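Local coordinates for protein putative phage endolysin (Salmonella enterica subsp. enterica serovar Typhimurium, PDB 4EVX) that probably cleaves the beta-1,4 linkages of bacterial peptidoglycan as a lysozyme of glycoside hydrolase family 24, at residues W33-G36 / Y37-L41; T48-T51 / P52-E56; P75-D79 / R80-E84. One frame throughout, in Å; residues are numbered along the deposited sequence. Where two conformers were deposited one is given.

Contact 1: residues W33-G36 / Y37-L41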
loop_
_atom_site.group_PDB
_atom_site.type_symbol
_atom_site.label_atom_id
_atom_site.label_comp_id
_atom_site.label_asym_id
_atom_site.label_seq_id
_atom_site.Cartn_x
_atom_site.Cartn_y
_atom_site.Cartn_z
ATOM N N TRP A 33 -6.255 -17.297 -18.873
ATOM C CA TRP A 33 -7.526 -16.812 -19.399
ATOM C C TRP A 33 -8.172 -15.853 -18.408
ATOM O O TRP A 33 -8.294 -16.181 -17.234
ATOM C CB TRP A 33 -8.462 -17.961 -19.692
ATOM C CG TRP A 33 -8.023 -18.755 -20.890
ATOM C CD1 TRP A 33 -7.454 -19.992 -20.879
ATOM C CD2 TRP A 33 -8.134 -18.371 -22.263
ATOM N NE1 TRP A 33 -7.199 -20.408 -22.164
ATOM C CE2 TRP A 33 -7.643 -19.447 -23.037
ATOM C CE3 TRP A 33 -8.723 -17.278 -22.928
ATOM C CZ2 TRP A 33 -7.637 -19.421 -24.427
ATOM C CZ3 TRP A 33 -8.721 -17.257 -24.316
ATOM C CH2 TRP A 33 -8.219 -18.332 -25.049
ATOM N N VAL A 34 -8.643 -14.709 -18.897
ATOM C CA VAL A 34 -9.300 -13.676 -18.091
ATOM C C VAL A 34 -10.577 -13.254 -18.770
ATOM O O VAL A 34 -10.633 -13.263 -19.988
ATOM C CB VAL A 34 -8.332 -12.483 -17.928
ATOM C CG1 VAL A 34 -8.924 -11.347 -17.086
ATOM C CG2 VAL A 34 -7.007 -12.948 -17.356
ATOM N N ILE A 35 -11.555 -12.820 -17.999
ATOM C CA ILE A 35 -12.841 -12.335 -18.501
ATOM C C ILE A 35 -13.467 -11.358 -17.519
ATOM O O ILE A 35 -13.070 -11.312 -16.347
ATOM C CB ILE A 35 -13.769 -13.551 -18.739
ATOM C CG1 ILE A 35 -14.875 -13.220 -19.798
ATOM C CG2 ILE A 35 -14.328 -14.032 -17.420
ATOM C CD1 ILE A 35 -15.685 -14.410 -20.299
ATOM N N GLY A 36 -14.459 -10.610 -17.979
ATOM C CA GLY A 36 -15.192 -9.693 -17.124
ATOM C C GLY A 36 -14.341 -8.518 -16.693
ATOM O O GLY A 36 -13.678 -7.861 -17.519
ATOM N N TYR A 37 -14.349 -8.240 -15.381
ATOM C CA TYR A 37 -13.542 -7.177 -14.829
ATOM C C TYR A 37 -12.237 -7.781 -14.312
ATOM O O TYR A 37 -11.972 -7.764 -13.117
ATOM C CB TYR A 37 -14.291 -6.416 -13.687
ATOM C CG TYR A 37 -15.569 -5.734 -14.130
ATOM C CD1 TYR A 37 -15.543 -4.486 -14.735
ATOM C CD2 TYR A 37 -16.804 -6.334 -13.934
ATOM C CE1 TYR A 37 -16.716 -3.842 -15.111
ATOM C CE2 TYR A 37 -17.987 -5.698 -14.300
ATOM C CZ TYR A 37 -17.943 -4.445 -14.882
ATOM O OH TYR A 37 -19.087 -3.832 -15.353
ATOM N N GLY A 38 -11.453 -8.336 -15.216
ATOM C CA GLY A 38 -10.169 -8.888 -14.843
ATOM C C GLY A 38 -10.266 -10.163 -14.041
ATOM O O GLY A 38 -9.383 -10.466 -13.259
ATOM N N HIS A 39 -11.375 -10.886 -14.170
ATOM C CA HIS A 39 -11.531 -12.166 -13.463
ATOM C C HIS A 39 -10.711 -13.317 -14.077
ATOM O O HIS A 39 -10.908 -13.643 -15.255
ATOM C CB HIS A 39 -12.984 -12.616 -13.438
ATOM C CG HIS A 39 -13.203 -13.932 -12.720
ATOM N ND1 HIS A 39 -13.056 -14.045 -11.307
ATOM C CD2 HIS A 39 -13.500 -15.149 -13.222
ATOM C CE1 HIS A 39 -13.316 -15.320 -11.032
ATOM N NE2 HIS A 39 -13.577 -16.025 -12.134
HETATM N N MSE A 40 -9.814 -13.942 -13.303
HETATM C CA MSE A 40 -9.075 -15.065 -13.872
HETATM C C MSE A 40 -9.934 -16.341 -13.804
HETATM O O MSE A 40 -10.361 -16.753 -12.748
HETATM C CB MSE A 40 -7.736 -15.259 -13.179
HETATM C CG MSE A 40 -6.792 -16.051 -14.058
HETATM SE SE MSE A 40 -5.313 -16.641 -13.074
HETATM C CE MSE A 40 -4.524 -15.016 -12.734
ATOM N N LEU A 41 -10.160 -16.973 -14.946
ATOM C CA LEU A 41 -10.967 -18.178 -15.035
ATOM C C LEU A 41 -10.192 -19.369 -14.437
ATOM O O LEU A 41 -8.981 -19.368 -14.468
ATOM C CB LEU A 41 -11.356 -18.430 -16.500
ATOM C CG LEU A 41 -12.383 -17.449 -17.069
ATOM C CD1 LEU A 41 -12.452 -17.589 -18.621
ATOM C CD2 LEU A 41 -13.760 -17.678 -16.451
#
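I35 and L41, the latter just past the second strand, meet on one side of a tiny two-stranded sheet, and their side chains cross obliquely. The touching branches are I35 CG2 and L41 CD2, 3.8 Å apart. In I35, CG1 lies anti to the backbone N (chi1 -156°), which leaves the CG2 methyl as the branch that meets L41. H39 shares this face; I35 CG2 approaches the edge of its imidazole, near the ring plane. The imidazole of H39 turns to helix 52-73, where ND1 bonds to D62 and F58 stacks on the ring. V34 and M40, a selenomethionine, occupy the opposite face as an antiparallel non-hydrogen-bonded pair. Here V34 CG1 settles against the backbone turning beneath it, 3.5 Å from G38 C. P75 of a second subunit packs on M40.

I35 and H39 form the hydrogen-bonded pair, I35 N to H39 O at 2.9 Å and H39 N to I35 O at 2.8 Å. One further rung, L41 N to W33 O at 3.1 Å, ties the open end. Between the strands, G36 and G38 both have positive phi and carry the chain round the turn; G38 N makes a weak bond to G36 O. Y37 points away from the first strand, its ring reaching A55, E56 and L59 of helix 52-73. The whole is a short beta hairpin whose turn and first returning residue read Gly-Tyr-Gly-His, matching the Gly-x-Gly-His pattern of phage-type lysozymes.

Contact 2: residues T48-T51 / P52-E56; sequences TFIT and PDQAE
The chain runs extended through I50 and T51 and turns into helical geometry at P52, where helix 52-73 begins. T51 is its N-cap and, with Q54, forms a reciprocal capping box. In one direction Q54 N donates to T51 OG1 at 3.0 Å, a nearly straight bond with an angle of 163° at the hydrogen. In the other, T51 N donates to Q54 OE1 at 2.9 Å; this N-H is also well aimed, but it comes in above the plane of the side-chain amide carbonyl. The threonine hydroxyl oxygen sits between its own backbone N and carbonyl carbon (chi1 71°), which turns it inward over the first turn of the helix. Q54 answers with a chain extended beyond CG that crosses the threonine side chain, placing its CG 3.3 Å from T51 OG1, and carries OE1 to T51 N.

Each residue thus supplies one side-chain acceptor and one main-chain donor, so two N-H groups at the helix start are met. The first full helical bond follows, A55 N to T51 O at 2.9 Å, nearly along the C=O axis. P52 follows T51 directly, its CD close against T51 CB (3.4 Å). D53 and Q54 are on the exposed side, whereas A55 is buried and packs on L21. I50 is buried and tied through its backbone to L23. I50 CB approaches Q54 OE1 to 3.3 Å, and beyond the cap the terminal methyl I50 CD1 reaches A55 CB at 3.8 Å.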
loop_
_atom_site.group_PDB
_atom_site.type_symbol
_atom_site.label_atom_id
_atom_site.label_comp_id
_atom_site.label_asym_id
_atom_site.label_seq_id
_atom_site.Cartn_x
_atom_site.Cartn_y
_atom_site.Cartn_z
ATOM N N THR A 48 -16.657 -19.043 -22.876
ATOM C CA THR A 48 -15.938 -18.097 -23.721
ATOM C C THR A 48 -16.531 -16.710 -23.546
ATOM O O THR A 48 -15.799 -15.728 -23.636
ATOM C CB THR A 48 -15.956 -18.558 -25.171
ATOM O OG1 THR A 48 -15.358 -19.847 -25.205
ATOM C CG2 THR A 48 -15.217 -17.612 -26.096
ATOM N N PHE A 49 -17.856 -16.621 -23.441
ATOM C CA PHE A 49 -18.562 -15.369 -23.282
ATOM C C PHE A 49 -19.360 -15.374 -21.979
ATOM O O PHE A 49 -19.872 -16.423 -21.559
ATOM C CB PHE A 49 -19.515 -15.102 -24.469
ATOM C CG PHE A 49 -18.841 -15.023 -25.828
ATOM C CD1 PHE A 49 -18.404 -13.806 -26.337
ATOM C CD2 PHE A 49 -18.712 -16.152 -26.622
ATOM C CE1 PHE A 49 -17.782 -13.736 -27.588
ATOM C CE2 PHE A 49 -18.101 -16.082 -27.879
ATOM C CZ PHE A 49 -17.610 -14.881 -28.336
ATOM N N ILE A 50 -19.567 -14.190 -21.420
ATOM C CA ILE A 50 -20.440 -13.970 -20.276
ATOM C C ILE A 50 -21.246 -12.725 -20.484
ATOM O O ILE A 50 -20.931 -11.921 -21.374
ATOM C CB ILE A 50 -19.694 -13.892 -18.919
ATOM C CG1 ILE A 50 -18.683 -12.690 -18.861
ATOM C CG2 ILE A 50 -19.090 -15.226 -18.544
ATOM C CD1 ILE A 50 -17.995 -12.490 -17.596
ATOM N N THR A 51 -22.273 -12.574 -19.667
ATOM C CA THR A 51 -23.135 -11.397 -19.617
ATOM C C THR A 51 -22.589 -10.362 -18.645
ATOM O O THR A 51 -21.815 -10.700 -17.727
ATOM C CB THR A 51 -24.540 -11.760 -19.196
ATOM O OG1 THR A 51 -24.517 -12.100 -17.808
ATOM C CG2 THR A 51 -25.124 -12.883 -20.023
ATOM N N PRO A 52 -23.039 -9.094 -18.730
ATOM C CA PRO A 52 -22.591 -8.088 -17.756
ATOM C C PRO A 52 -22.911 -8.506 -16.302
ATOM O O PRO A 52 -22.046 -8.296 -15.446
ATOM C CB PRO A 52 -23.363 -6.834 -18.174
ATOM C CG PRO A 52 -23.621 -7.015 -19.607
ATOM C CD PRO A 52 -23.909 -8.486 -19.761
ATOM N N ASP A 53 -24.107 -9.107 -16.023
ATOM C CA ASP A 53 -24.450 -9.569 -14.658
ATOM C C ASP A 53 -23.518 -10.656 -14.244
ATOM O O ASP A 53 -23.154 -10.662 -13.103
ATOM C CB ASP A 53 -25.914 -10.095 -14.547
ATOM C CG ASP A 53 -26.927 -9.041 -14.106
ATOM O OD1 ASP A 53 -26.625 -7.810 -14.229
ATOM O OD2 ASP A 53 -27.995 -9.432 -13.598
ATOM N N GLN A 54 -23.130 -11.589 -15.153
ATOM C CA GLN A 54 -22.148 -12.621 -14.762
ATOM C C GLN A 54 -20.815 -11.971 -14.443
ATOM O O GLN A 54 -20.167 -12.350 -13.479
ATOM C CB GLN A 54 -21.991 -13.658 -15.885
ATOM C CG GLN A 54 -23.259 -14.509 -15.956
ATOM C CD GLN A 54 -23.432 -15.210 -17.264
ATOM O OE1 GLN A 54 -22.664 -15.021 -18.203
ATOM N NE2 GLN A 54 -24.445 -16.034 -17.365
ATOM N N ALA A 55 -20.416 -10.922 -15.197
ATOM C CA ALA A 55 -19.159 -10.242 -14.897
ATOM C C ALA A 55 -19.216 -9.539 -13.537
ATOM O O ALA A 55 -18.256 -9.536 -12.784
ATOM C CB ALA A 55 -18.856 -9.223 -15.952
ATOM N N GLU A 56 -20.367 -8.946 -13.226
ATOM C CA GLU A 56 -20.526 -8.270 -11.928
ATOM C C GLU A 56 -20.384 -9.275 -10.799
ATOM O O GLU A 56 -19.698 -9.018 -9.828
ATOM C CB GLU A 56 -21.893 -7.607 -11.807
ATOM C CG GLU A 56 -22.054 -6.671 -10.622
ATOM C CD GLU A 56 -21.349 -5.334 -10.806
ATOM O OE1 GLU A 56 -20.995 -4.995 -11.957
ATOM O OE2 GLU A 56 -21.204 -4.604 -9.803
#

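Contact 3: residues P75-D79 / R80-E84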
loop_
_atom_site.group_PDB
_atom_site.type_symbol
_atom_site.label_atom_id
_atom_site.label_comp_id
_atom_site.label_asym_id
_atom_site.label_seq_id
_atom_site.Cartn_x
_atom_site.Cartn_y
_atom_site.Cartn_z
ATOM N N PRO A 75 -5.512 -9.613 11.053
ATOM C CA PRO A 75 -6.611 -10.006 11.940
ATOM C C PRO A 75 -7.202 -8.910 12.840
ATOM O O PRO A 75 -8.382 -8.975 13.184
ATOM C CB PRO A 75 -5.967 -11.122 12.768
ATOM C CG PRO A 75 -4.507 -10.861 12.690
ATOM C CD PRO A 75 -4.340 -10.501 11.275
ATOM N N GLU A 76 -6.436 -7.895 13.140
ATOM C CA GLU A 76 -6.908 -6.822 13.996
ATOM C C GLU A 76 -7.469 -5.656 13.200
ATOM O O GLU A 76 -7.959 -4.707 13.814
ATOM C CB GLU A 76 -5.735 -6.318 14.849
ATOM C CG GLU A 76 -5.103 -7.401 15.680
ATOM C CD GLU A 76 -4.255 -6.893 16.817
ATOM O OE1 GLU A 76 -3.015 -6.843 16.672
ATOM O OE2 GLU A 76 -4.846 -6.457 17.829
ATOM N N LEU A 77 -7.396 -5.696 11.843
ATOM C CA LEU A 77 -7.808 -4.569 11.060
ATOM C C LEU A 77 -9.315 -4.590 10.943
ATOM O O LEU A 77 -9.879 -5.416 10.208
ATOM C CB LEU A 77 -7.175 -4.569 9.694
ATOM C CG LEU A 77 -7.548 -3.417 8.794
ATOM C CD1 LEU A 77 -7.062 -2.125 9.327
ATOM C CD2 LEU A 77 -7.015 -3.620 7.438
ATOM N N ASN A 78 -9.955 -3.665 11.637
ATOM C CA ASN A 78 -11.397 -3.536 11.609
ATOM C C ASN A 78 -11.882 -2.316 10.799
ATOM O O ASN A 78 -13.076 -2.289 10.502
ATOM C CB ASN A 78 -11.965 -3.465 13.038
ATOM C CG ASN A 78 -11.848 -4.731 13.850
ATOM O OD1 ASN A 78 -11.652 -4.671 15.075
ATOM N ND2 ASN A 78 -12.093 -5.900 13.245
ATOM N N ASP A 79 -11.005 -1.350 10.413
ATOM C CA ASP A 79 -11.444 -0.133 9.713
ATOM C C ASP A 79 -11.814 -0.529 8.290
ATOM O O ASP A 79 -10.923 -0.885 7.530
ATOM C CB ASP A 79 -10.325 0.931 9.778
ATOM C CG ASP A 79 -10.539 2.227 9.025
ATOM O OD1 ASP A 79 -11.340 2.241 8.105
ATOM O OD2 ASP A 79 -9.893 3.259 9.395
ATOM N N ARG A 80 -13.119 -0.517 7.942
ATOM C CA ARG A 80 -13.560 -0.956 6.627
ATOM C C ARG A 80 -13.006 -0.096 5.507
ATOM O O ARG A 80 -12.874 -0.577 4.383
ATOM C CB ARG A 80 -15.090 -1.050 6.526
ATOM C CG ARG A 80 -15.603 -2.199 7.401
ATOM C CD ARG A 80 -17.103 -2.326 7.353
ATOM N NE ARG A 80 -17.573 -2.572 5.989
ATOM C CZ ARG A 80 -18.813 -2.370 5.547
ATOM N NH1 ARG A 80 -19.760 -1.923 6.369
ATOM N NH2 ARG A 80 -19.111 -2.584 4.271
ATOM N N PHE A 81 -12.706 1.164 5.781
ATOM C CA PHE A 81 -12.098 2.015 4.760
ATOM C C PHE A 81 -10.727 1.491 4.374
ATOM O O PHE A 81 -10.397 1.379 3.172
ATOM C CB PHE A 81 -12.011 3.458 5.283
ATOM C CG PHE A 81 -11.499 4.554 4.354
ATOM C CD1 PHE A 81 -11.528 4.406 2.962
ATOM C CD2 PHE A 81 -11.144 5.787 4.860
ATOM C CE1 PHE A 81 -11.051 5.424 2.132
ATOM C CE2 PHE A 81 -10.732 6.815 4.030
ATOM C CZ PHE A 81 -10.702 6.632 2.663
ATOM N N GLN A 82 -9.924 1.212 5.383
ATOM C CA GLN A 82 -8.583 0.661 5.125
ATOM C C GLN A 82 -8.680 -0.738 4.464
ATOM O O GLN A 82 -7.883 -1.018 3.574
ATOM C CB GLN A 82 -7.797 0.586 6.393
ATOM C CG GLN A 82 -7.391 1.964 6.967
ATOM C CD GLN A 82 -6.752 1.893 8.325
ATOM O OE1 GLN A 82 -6.563 0.823 8.923
ATOM N NE2 GLN A 82 -6.609 3.030 8.959
ATOM N N ARG A 83 -9.650 -1.607 4.825
ATOM C CA ARG A 83 -9.824 -2.866 4.120
ATOM C C ARG A 83 -10.136 -2.619 2.630
ATOM O O ARG A 83 -9.537 -3.208 1.730
ATOM C CB ARG A 83 -10.957 -3.703 4.749
ATOM C CG ARG A 83 -10.680 -4.142 6.183
ATOM C CD ARG A 83 -11.955 -4.753 6.773
ATOM N NE ARG A 83 -12.069 -6.153 6.414
ATOM C CZ ARG A 83 -11.408 -7.132 7.018
ATOM N NH1 ARG A 83 -11.550 -8.376 6.614
ATOM N NH2 ARG A 83 -10.586 -6.870 8.033
ATOM N N GLU A 84 -11.071 -1.714 2.348
ATOM C CA GLU A 84 -11.459 -1.447 0.974
ATOM C C GLU A 84 -10.290 -0.827 0.189
ATOM O O GLU A 84 -10.104 -1.166 -1.013
ATOM C CB GLU A 84 -12.709 -0.589 0.895
ATOM C CG GLU A 84 -13.935 -1.352 1.296
ATOM C CD GLU A 84 -15.278 -0.778 0.901
ATOM O OE1 GLU A 84 -15.320 0.352 0.365
ATOM O OE2 GLU A 84 -16.298 -1.484 1.127
#
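The carboxylate of D79 and the side-chain amide of Q82 stack with their planes 24° apart. The amide covers one carboxylate face, bringing Q82 NE2 within 3.3 Å of D79 OD2 without a hydrogen bond, because the angle is poor. Over that same face, Q82 N bonds to D79 OD1 at 3.2 Å, well above the carboxylate plane. F81 N adds a weak bond to D79 OD1 at 2.9 Å. Two main-chain N-H groups therefore converge on D79 OD1; D79 is the N-cap residue of helix 80-94, and CG anti to the backbone N (chi1 176°) swings the group over the first turn. The other carboxylate oxygen, OD2, makes a salt bridge to R97 of a third subunit, and Q82 NE2 bonds to S92 O of that subunit.

The R83 guanidinium is met at its edge by L77 O, near its plane, in a short but weak bond from NH2 (2.7 Å). R83 NE pairs with D67, so this arginine ties the loop to helix 52-73. The side chains of L77 and R83 run antiparallel alongside one another, with L77 CD2 3.9 Å from R83 CG.

R83 N to D79 O is the first helical bond. The loop 75-79 links helix 52-73 to helix 80-94; E76 O bonds to Q30 of the second subunit, and the F81 ring meets W18 of the third.

In the fold
Contacts 1 and 2 are neighbours, with centres 10 Å apart: I35 CD1 packs on I50 CG1 at 3.7 Å and G36 CA lies 3.9 Å from A55 CB, so the hairpin rests on the first turn of helix 52-73. Contact 3 lies on the other side of the chain's centre, about 26 Å from contact 1 and 30 Å from contact 2, centre to centre. Helix 52-73 bridges that gap, capped at its start by contact 2 and leading at its end into the loop of contact 3. Contacts 1 and 3 meet between copies, where M40 packs on P75 of another subunit.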